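Local coordinates for L-ribulose 3-epimerase (Methylomonas sp. DH-1, PDB 7CJ7), which catalyses the manganese-dependent epimerization of ketoses at C3, acting most strongly on L-ribulose and also on D-ribulose, D-allulose and D-fructose, at residues A[200-213]-A[233-246]. Numbering follows the deposited sequence.
Sequences VLAAGDRLGYVHIG and ALKQIDYRGPITFE. With MN (manganese (II) ion), chain D; SOL (L-sorbose), chain C.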
ATOM      1  N   VAL A 200     -10.698  -1.062 -16.439  1.00 13.03           N
ATOM      2  CA  VAL A 200     -10.272  -1.538 -17.785  1.00 12.63           C
ATOM      3  C   VAL A 200     -11.437  -1.315 -18.753  1.00 12.21           C
ATOM      4  O   VAL A 200     -11.212  -0.772 -19.824  1.00 10.62           O
ATOM      5  CB  VAL A 200      -9.845  -3.014 -17.763  1.00 13.74           C
ATOM      6  CG1 VAL A 200      -9.648  -3.559 -19.170  1.00 13.05           C
ATOM      7  CG2 VAL A 200      -8.597  -3.220 -16.925  1.00 14.27           C
ATOM      8  N   LEU A 201     -12.643  -1.752 -18.390  1.00 13.07           N
ATOM      9  CA  LEU A 201     -13.841  -1.603 -19.254  1.00 14.06           C
ATOM     10  C   LEU A 201     -14.118  -0.113 -19.493  1.00 13.27           C
ATOM     11  O   LEU A 201     -14.443   0.240 -20.635  1.00 13.08           O
ATOM     12  CB  LEU A 201     -15.030  -2.308 -18.594  1.00 15.90           C
ATOM     13  CG  LEU A 201     -14.849  -3.807 -18.348  1.00 19.98           C
ATOM     14  CD1 LEU A 201     -16.098  -4.422 -17.736  1.00 22.83           C
ATOM     15  CD2 LEU A 201     -14.487  -4.532 -19.632  1.00 20.87           C
ATOM     16  N   ALA A 202     -13.960   0.737 -18.474  1.00 11.92           N
ATOM     17  CA  ALA A 202     -14.221   2.186 -18.589  1.00 13.00           C
ATOM     18  C   ALA A 202     -13.199   2.809 -19.545  1.00 12.36           C
ATOM     19  O   ALA A 202     -13.595   3.675 -20.351  1.00 14.00           O
ATOM     20  CB  ALA A 202     -14.188   2.842 -17.235  1.00 13.48           C
ATOM     21  N   ALA A 203     -11.937   2.377 -19.477  1.00 11.81           N
ATOM     22  CA  ALA A 203     -10.811   2.968 -20.241  1.00 11.03           C
ATOM     23  C   ALA A 203     -10.953   2.641 -21.732  1.00 12.17           C
ATOM     24  O   ALA A 203     -10.790   3.550 -22.564  1.00 12.62           O
ATOM     25  CB  ALA A 203      -9.498   2.476 -19.686  1.00 10.81           C
ATOM     26  N   GLY A 204     -11.279   1.393 -22.061  1.00 12.47           N
ATOM     27  CA  GLY A 204     -11.310   0.929 -23.457  1.00 13.09           C
ATOM     28  C   GLY A 204     -10.048   1.369 -24.182  1.00 13.16           C
ATOM     29  O   GLY A 204      -8.936   1.085 -23.682  1.00 12.94           O
ATOM     30  N   ASP A 205     -10.201   2.085 -25.293  1.00 13.85           N
ATOM     31  CA  ASP A 205      -9.069   2.513 -26.154  1.00 16.32           C
ATOM     32  C   ASP A 205      -8.128   3.463 -25.408  1.00 13.62           C
ATOM     33  O   ASP A 205      -7.029   3.679 -25.906  1.00 15.79           O
ATOM     34  CB  ASP A 205      -9.580   3.170 -27.436  1.00 20.23           C
ATOM     35  CG  ASP A 205     -10.215   2.189 -28.400  1.00 25.00           C
ATOM     36  OD1 ASP A 205     -10.212   0.979 -28.091  1.00 30.48           O
ATOM     37  OD2 ASP A 205     -10.721   2.648 -29.445  1.00 35.97           O
ATOM     38  N   ARG A 206      -8.517   4.021 -24.261  1.00 12.14           N
ATOM     39  CA  ARG A 206      -7.660   4.998 -23.543  1.00 12.86           C
ATOM     40  C   ARG A 206      -6.647   4.259 -22.658  1.00 11.09           C
ATOM     41  O   ARG A 206      -5.745   4.932 -22.129  1.00 11.20           O
ATOM     42  CB  ARG A 206      -8.530   5.976 -22.755  1.00 15.07           C
ATOM     43  CG  ARG A 206      -9.569   6.666 -23.630  1.00 19.71           C
ATOM     44  CD  ARG A 206     -10.788   7.082 -22.831  1.00 26.64           C
ATOM     45  NE  ARG A 206     -10.488   8.268 -22.055  1.00 29.82           N
ATOM     46  CZ  ARG A 206     -11.278   8.798 -21.126  1.00 32.75           C
ATOM     47  NH1 ARG A 206     -12.448   8.252 -20.831  1.00 31.96           N
ATOM     48  NH2 ARG A 206     -10.882   9.884 -20.495  1.00 29.43           N
ATOM     49  N   LEU A 207      -6.782   2.937 -22.502  1.00  9.85           N
ATOM     50  CA  LEU A 207      -5.761   2.115 -21.805  1.00  9.23           C
ATOM     51  C   LEU A 207      -4.601   1.895 -22.773  1.00  9.25           C
ATOM     52  O   LEU A 207      -4.789   1.213 -23.806  1.00 10.52           O
ATOM     53  CB  LEU A 207      -6.346   0.781 -21.334  1.00  9.69           C
ATOM     54  CG  LEU A 207      -5.363  -0.109 -20.567  1.00  9.42           C
ATOM     55  CD1 LEU A 207      -4.855   0.582 -19.311  1.00  9.86           C
ATOM     56  CD2 LEU A 207      -5.990  -1.451 -20.205  1.00 10.11           C
ATOM     57  N   GLY A 208      -3.454   2.489 -22.469  1.00  8.84           N
ATOM     58  CA  GLY A 208      -2.299   2.484 -23.388  1.00  9.20           C
ATOM     59  C   GLY A 208      -1.139   1.644 -22.890  1.00  9.41           C
ATOM     60  O   GLY A 208      -0.194   1.443 -23.676  1.00 10.03           O
ATOM     61  N   TYR A 209      -1.161   1.180 -21.640  1.00  9.45           N
ATOM     62  CA  TYR A 209       0.002   0.469 -21.039  1.00  9.11           C
ATOM     63  C   TYR A 209      -0.456  -0.322 -19.812  1.00  8.82           C
ATOM     64  O   TYR A 209      -1.340   0.136 -19.070  1.00  8.77           O
ATOM     65  CB  TYR A 209       1.105   1.474 -20.678  1.00  9.46           C
ATOM     66  CG  TYR A 209       2.522   0.955 -20.757  1.00  9.91           C
ATOM     67  CD1 TYR A 209       3.063   0.159 -19.762  1.00 10.28           C
ATOM     68  CD2 TYR A 209       3.344   1.287 -21.823  1.00  9.73           C
ATOM     69  CE1 TYR A 209       4.366  -0.310 -19.838  1.00 11.17           C
ATOM     70  CE2 TYR A 209       4.646   0.830 -21.913  1.00 10.91           C
ATOM     71  CZ  TYR A 209       5.170   0.033 -20.913  1.00 11.09           C
ATOM     72  OH  TYR A 209       6.473  -0.415 -20.993  1.00 11.78           O
ATOM     73  N   VAL A 210       0.160  -1.482 -19.603  1.00  7.82           N
ATOM     74  CA  VAL A 210      -0.208  -2.423 -18.519  1.00  7.85           C
ATOM     75  C   VAL A 210       1.056  -2.929 -17.826  1.00  7.19           C
ATOM     76  O   VAL A 210       2.008  -3.346 -18.522  1.00  6.91           O
ATOM     77  CB  VAL A 210      -1.051  -3.590 -19.056  1.00  8.38           C
ATOM     78  CG1 VAL A 210      -1.138  -4.708 -18.032  1.00  9.03           C
ATOM     79  CG2 VAL A 210      -2.426  -3.126 -19.494  1.00  8.62           C
ATOM     80  N   HIS A 211       1.053  -2.864 -16.498  1.00  6.64           N
ATOM     81  CA  HIS A 211       1.999  -3.590 -15.621  1.00  7.33           C
ATOM     82  C   HIS A 211       1.290  -4.768 -14.966  1.00  7.86           C
ATOM     83  O   HIS A 211       0.179  -4.590 -14.400  1.00  7.22           O
ATOM     84  CB  HIS A 211       2.611  -2.680 -14.566  1.00  8.05           C
ATOM     85  CG  HIS A 211       3.691  -1.813 -15.110  1.00  7.88           C
ATOM     86  ND1 HIS A 211       4.356  -0.900 -14.322  1.00  7.78           N
ATOM     87  CD2 HIS A 211       4.222  -1.715 -16.349  1.00  8.47           C
ATOM     88  CE1 HIS A 211       5.291  -0.306 -15.035  1.00  8.54           C
ATOM     89  NE2 HIS A 211       5.212  -0.765 -16.294  1.00  8.65           N
ATOM     90  N   ILE A 212       1.967  -5.914 -15.011  1.00  8.06           N
ATOM     91  CA  ILE A 212       1.559  -7.164 -14.326  1.00  8.28           C
ATOM     92  C   ILE A 212       2.474  -7.308 -13.115  1.00  8.63           C
ATOM     93  O   ILE A 212       3.684  -7.551 -13.303  1.00  8.79           O
ATOM     94  CB  ILE A 212       1.639  -8.374 -15.269  1.00  9.40           C
ATOM     95  CG1 ILE A 212       0.803  -8.172 -16.533  1.00  9.49           C
ATOM     96  CG2 ILE A 212       1.272  -9.654 -14.534  1.00  9.73           C
ATOM     97  CD1 ILE A 212      -0.653  -7.861 -16.265  1.00  9.93           C
ATOM     98  N   GLY A 213       1.911  -7.094 -11.933  1.00  9.11           N
ATOM     99  CA  GLY A 213       2.586  -7.282 -10.638  1.00  9.48           C
ATOM    100  C   GLY A 213       1.714  -8.079  -9.686  1.00  9.56           C
ATOM    101  O   GLY A 213       0.493  -7.813  -9.613  1.00  9.74           O
ATOM    102  N   ALA A 233     -11.002  -8.891 -18.559  1.00 11.88           N
ATOM    103  CA  ALA A 233     -11.369  -7.491 -18.878  1.00 11.86           C
ATOM    104  C   ALA A 233     -10.522  -6.997 -20.057  1.00 10.35           C
ATOM    105  O   ALA A 233     -11.073  -6.333 -20.941  1.00 10.79           O
ATOM    106  CB  ALA A 233     -11.189  -6.616 -17.669  1.00 13.80           C
ATOM    107  N   LEU A 234      -9.219  -7.289 -20.071  1.00 10.35           N
ATOM    108  CA  LEU A 234      -8.338  -6.918 -21.207  1.00 10.30           C
ATOM    109  C   LEU A 234      -8.898  -7.532 -22.494  1.00 10.27           C
ATOM    110  O   LEU A 234      -8.884  -6.863 -23.527  1.00 10.07           O
ATOM    111  CB  LEU A 234      -6.908  -7.408 -20.958  1.00 11.37           C
ATOM    112  CG  LEU A 234      -6.070  -6.627 -19.946  1.00 10.57           C
ATOM    113  CD1 LEU A 234      -4.623  -7.077 -20.033  1.00 10.94           C
ATOM    114  CD2 LEU A 234      -6.160  -5.125 -20.157  1.00 10.67           C
ATOM    115  N   LYS A 235      -9.358  -8.779 -22.439  1.00 10.94           N
ATOM    116  CA  LYS A 235      -9.910  -9.464 -23.630  1.00 12.43           C
ATOM    117  C   LYS A 235     -11.192  -8.755 -24.074  1.00 11.84           C
ATOM    118  O   LYS A 235     -11.403  -8.639 -25.289  1.00 11.78           O
ATOM    119  CB  LYS A 235     -10.165 -10.939 -23.333  1.00 14.29           C
ATOM    120  CG  LYS A 235     -10.587 -11.760 -24.541  1.00 18.11           C
ATOM    121  CD  LYS A 235     -10.699 -13.231 -24.224  1.00 21.23           C
ATOM    122  CE  LYS A 235     -10.523 -14.099 -25.445  1.00 27.65           C
ATOM    123  NZ  LYS A 235     -11.522 -13.749 -26.475  1.00 30.35           N
ATOM    124  N   GLN A 236     -12.008  -8.301 -23.119  1.00 12.25           N
ATOM    125  CA  GLN A 236     -13.321  -7.663 -23.380  1.00 13.92           C
ATOM    126  C   GLN A 236     -13.116  -6.334 -24.114  1.00 13.47           C
ATOM    127  O   GLN A 236     -14.010  -5.959 -24.884  1.00 15.60           O
ATOM    128  CB  GLN A 236     -14.089  -7.494 -22.069  1.00 16.52           C
ATOM    129  CG  GLN A 236     -15.473  -6.879 -22.243  1.00 20.14           C
ATOM    130  CD  GLN A 236     -16.351  -7.608 -23.232  1.00 22.39           C
ATOM    131  OE1 GLN A 236     -16.252  -8.824 -23.423  1.00 23.14           O
ATOM    132  NE2 GLN A 236     -17.242  -6.859 -23.863  1.00 24.91           N
ATOM    133  N   ILE A 237     -11.968  -5.669 -23.949  1.00 13.81           N
ATOM    134  CA  ILE A 237     -11.657  -4.416 -24.700  1.00 14.70           C
ATOM    135  C   ILE A 237     -10.620  -4.694 -25.803  1.00 16.06           C
ATOM    136  O   ILE A 237     -10.136  -3.726 -26.408  1.00 17.60           O
ATOM    137  CB  ILE A 237     -11.195  -3.297 -23.745  1.00 14.48           C
ATOM    138  CG1 ILE A 237      -9.820  -3.581 -23.139  1.00 13.58           C
ATOM    139  CG2 ILE A 237     -12.239  -3.040 -22.673  1.00 14.81           C
ATOM    140  CD1 ILE A 237      -9.096  -2.335 -22.680  1.00 14.11           C
ATOM    141  N   ASP A 238     -10.294  -5.962 -26.062  1.00 15.81           N
ATOM    142  CA  ASP A 238      -9.256  -6.390 -27.043  1.00 16.59           C
ATOM    143  C   ASP A 238      -8.003  -5.523 -26.888  1.00 13.97           C
ATOM    144  O   ASP A 238      -7.535  -4.939 -27.892  1.00 15.07           O
ATOM    145  CB  ASP A 238      -9.737  -6.293 -28.489  1.00 19.26           C
ATOM    146  CG  ASP A 238      -8.744  -6.888 -29.471  1.00 23.10           C
ATOM    147  OD1 ASP A 238      -8.085  -7.891 -29.098  1.00 25.96           O
ATOM    148  OD2 ASP A 238      -8.623  -6.343 -30.594  1.00 28.00           O
ATOM    149  N   TYR A 239      -7.463  -5.442 -25.680  1.00 12.08           N
ATOM    150  CA  TYR A 239      -6.261  -4.625 -25.400  1.00 10.70           C
ATOM    151  C   TYR A 239      -5.090  -5.104 -26.269  1.00 11.41           C
ATOM    152  O   TYR A 239      -4.721  -6.316 -26.220  1.00 11.68           O
ATOM    153  CB  TYR A 239      -5.879  -4.695 -23.924  1.00  9.77           C
ATOM    154  CG  TYR A 239      -4.600  -3.956 -23.631  1.00  9.54           C
ATOM    155  CD1 TYR A 239      -4.563  -2.576 -23.641  1.00 10.27           C
ATOM    156  CD2 TYR A 239      -3.421  -4.631 -23.372  1.00  8.88           C
ATOM    157  CE1 TYR A 239      -3.396  -1.878 -23.388  1.00  9.33           C
ATOM    158  CE2 TYR A 239      -2.247  -3.948 -23.111  1.00  8.98           C
ATOM    159  CZ  TYR A 239      -2.230  -2.566 -23.116  1.00  8.48           C
ATOM    160  OH  TYR A 239      -1.075  -1.881 -22.867  1.00  7.62           O
ATOM    161  N   ARG A 240      -4.500  -4.176 -27.023  1.00 10.92           N
ATOM    162  CA  ARG A 240      -3.313  -4.435 -27.880  1.00 13.10           C
ATOM    163  C   ARG A 240      -2.261  -3.369 -27.593  1.00 13.37           C
ATOM    164  O   ARG A 240      -2.166  -2.391 -28.334  1.00 17.43           O
ATOM    165  CB  ARG A 240      -3.697  -4.461 -29.362  1.00 15.61           C
ATOM    166  CG  ARG A 240      -4.341  -5.774 -29.777  1.00 20.08           C
ATOM    167  CD  ARG A 240      -4.691  -5.813 -31.254  1.00 24.54           C
ATOM    168  NE  ARG A 240      -5.308  -7.091 -31.570  1.00 32.74           N
ATOM    169  CZ  ARG A 240      -4.641  -8.221 -31.771  1.00 33.26           C
ATOM    170  NH1 ARG A 240      -5.298  -9.335 -32.037  1.00 35.76           N
ATOM    171  NH2 ARG A 240      -3.324  -8.233 -31.697  1.00 34.40           N
ATOM    172  N   GLY A 241      -1.507  -3.562 -26.529  1.00 11.16           N
ATOM    173  CA  GLY A 241      -0.455  -2.620 -26.139  1.00 10.84           C
ATOM    174  C   GLY A 241       0.578  -3.324 -25.278  1.00 10.51           C
ATOM    175  O   GLY A 241       0.490  -4.523 -25.047  1.00 10.90           O
ATOM    176  N   PRO A 242       1.588  -2.583 -24.795  1.00 10.50           N
ATOM    177  CA  PRO A 242       2.622  -3.164 -23.948  1.00  9.92           C
ATOM    178  C   PRO A 242       2.043  -3.780 -22.667  1.00 10.40           C
ATOM    179  O   PRO A 242       1.152  -3.212 -22.052  1.00  9.98           O
ATOM    180  CB  PRO A 242       3.550  -1.983 -23.643  1.00 10.23           C
ATOM    181  CG  PRO A 242       3.297  -1.031 -24.778  1.00 10.85           C
ATOM    182  CD  PRO A 242       1.831  -1.172 -25.103  1.00 11.10           C
ATOM    183  N   ILE A 243       2.565  -4.949 -22.313  1.00  9.79           N
ATOM    184  CA  ILE A 243       2.325  -5.610 -21.000  1.00 10.23           C
ATOM    185  C   ILE A 243       3.697  -5.908 -20.404  1.00  9.49           C
ATOM    186  O   ILE A 243       4.412  -6.739 -20.998  1.00 10.60           O
ATOM    187  CB  ILE A 243       1.490  -6.889 -21.186  1.00 10.85           C
ATOM    188  CG1 ILE A 243       0.156  -6.587 -21.875  1.00 11.44           C
ATOM    189  CG2 ILE A 243       1.314  -7.591 -19.847  1.00 11.97           C
ATOM    190  CD1 ILE A 243      -0.675  -7.821 -22.187  1.00 11.39           C
ATOM    191  N   THR A 244       4.065  -5.229 -19.320  1.00  9.16           N
ATOM    192  CA  THR A 244       5.379  -5.382 -18.642  1.00  9.42           C
ATOM    193  C   THR A 244       5.204  -6.156 -17.340  1.00  8.74           C
ATOM    194  O   THR A 244       4.358  -5.761 -16.516  1.00  8.10           O
ATOM    195  CB  THR A 244       6.026  -4.044 -18.271  1.00 10.23           C
ATOM    196  OG1 THR A 244       6.103  -3.184 -19.401  1.00 12.06           O
ATOM    197  CG2 THR A 244       7.414  -4.216 -17.700  1.00 11.35           C
ATOM    198  N   PHE A 245       5.987  -7.215 -17.162  1.00  9.05           N
ATOM    199  CA  PHE A 245       6.141  -7.883 -15.852  1.00  9.01           C
ATOM    200  C   PHE A 245       7.011  -6.983 -14.976  1.00  9.54           C
ATOM    201  O   PHE A 245       8.128  -6.591 -15.381  1.00  9.51           O
ATOM    202  CB  PHE A 245       6.741  -9.279 -16.003  1.00  9.03           C
ATOM    203  CG  PHE A 245       7.163  -9.877 -14.686  1.00  9.10           C
ATOM    204  CD1 PHE A 245       6.263  -9.997 -13.637  1.00  9.68           C
ATOM    205  CD2 PHE A 245       8.462 -10.300 -14.485  1.00  9.33           C
ATOM    206  CE1 PHE A 245       6.658 -10.528 -12.416  1.00  9.20           C
ATOM    207  CE2 PHE A 245       8.853 -10.838 -13.270  1.00  9.28           C
ATOM    208  CZ  PHE A 245       7.952 -10.962 -12.244  1.00  9.37           C
ATOM    209  N   GLU A 246       6.501  -6.681 -13.788  1.00 10.13           N
ATOM    210  CA  GLU A 246       7.174  -5.813 -12.806  1.00 11.11           C
ATOM    211  C   GLU A 246       7.264  -6.560 -11.475  1.00 11.08           C
ATOM    212  O   GLU A 246       6.247  -7.127 -11.021  1.00 10.31           O
ATOM    213  CB  GLU A 246       6.421  -4.495 -12.670  1.00 11.88           C
ATOM    214  CG  GLU A 246       7.115  -3.511 -11.762  1.00 13.39           C
ATOM    215  CD  GLU A 246       6.597  -2.096 -11.932  1.00 14.71           C
ATOM    216  OE1 GLU A 246       7.394  -1.197 -12.277  1.00 18.02           O
ATOM    217  OE2 GLU A 246       5.397  -1.907 -11.729  1.00 12.37           O
TER
HETATM  218 MN    MN D 302       4.082  -0.318 -12.228  1.00 20.11          MN
HETATM  219  C1  SOL C 301       5.739   1.961  -8.922  1.00 18.34           C
HETATM  220  O1  SOL C 301       5.087   1.348  -7.835  1.00 15.98           O
HETATM  221  C2  SOL C 301       5.446   1.264 -10.212  1.00 16.34           C
HETATM  222  O2  SOL C 301       4.457   0.560 -10.325  1.00 14.15           O
HETATM  223  C3  SOL C 301       6.438   1.413 -11.357  1.00 18.35           C
HETATM  224  O3  SOL C 301       5.835   1.092 -12.590  1.00 13.86           O
HETATM  225  C4  SOL C 301       7.028   2.819 -11.403  1.00 21.18           C
HETATM  226  O4  SOL C 301       5.980   3.766 -11.620  1.00 28.39           O
HETATM  227  C5  SOL C 301       8.082   3.006 -12.496  1.00 24.39           C
HETATM  228  O5  SOL C 301       8.437   4.385 -12.579  1.00 31.17           O
HETATM  229  C6  SOL C 301       9.339   2.192 -12.272  1.00 26.53           C
HETATM  230  O6  SOL C 301      10.258   2.379 -13.352  1.00 23.74           O
HETATM  231  O   HOH W   1      -9.954  -0.972 -26.311  1.00 26.62           O
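Ile237 is the main bump at the helical end of this contact: its CD1 enters the hollow between Val200, Gly204 and Leu207, 3.8 Å from Val200 CG1, while its CG2 rests on the backbone of Val200 and Leu201. CG1 stands between the backbone N and the carbonyl carbon (chi1 69°), which sends the two branches to these separate places. Val200 CG1 in turn fills the dip over Ala233, 3.7 Å from Ala233 CB, and the side chains of Leu207 and Leu234 cross at about a right angle, touching through their CD2 atoms. In the loop between helix 227-236 and strand 242-245, Tyr239 takes Val210 CG2 over one ring face, 4.0 Å from the centroid and 27° off the normal, a CH-pi contact; Tyr239 OH donates to Pro242 O (2.7 Å). Next come neighbouring parallel strands of the TIM barrel, 207-212 and 242-245, joined through helix 227-236 as a beta-alpha-beta unit; three nearly straight backbone bonds, including Ile212 N to Thr244 O at 174°, fix their register. Where the strands begin, Pro242 CB sits over a face of the Tyr209 ring, another CH-pi contact. On the side of Val210 and Ile212, Ile212 CG1 presses on Ile243 CG2 at a tight 3.4 Å. On the face of His211 and Thr244, Thr244 CB abuts His211 CD2. Beyond them His211 ND1 (2.2 Å) and Glu246 OE2 converge on manganese, whose protein ligands Glu152 and Asp185 complete; Glu246 OE1 lies 2.9 Å from L-sorbose C3, consistent with its inferred proton donor/acceptor role.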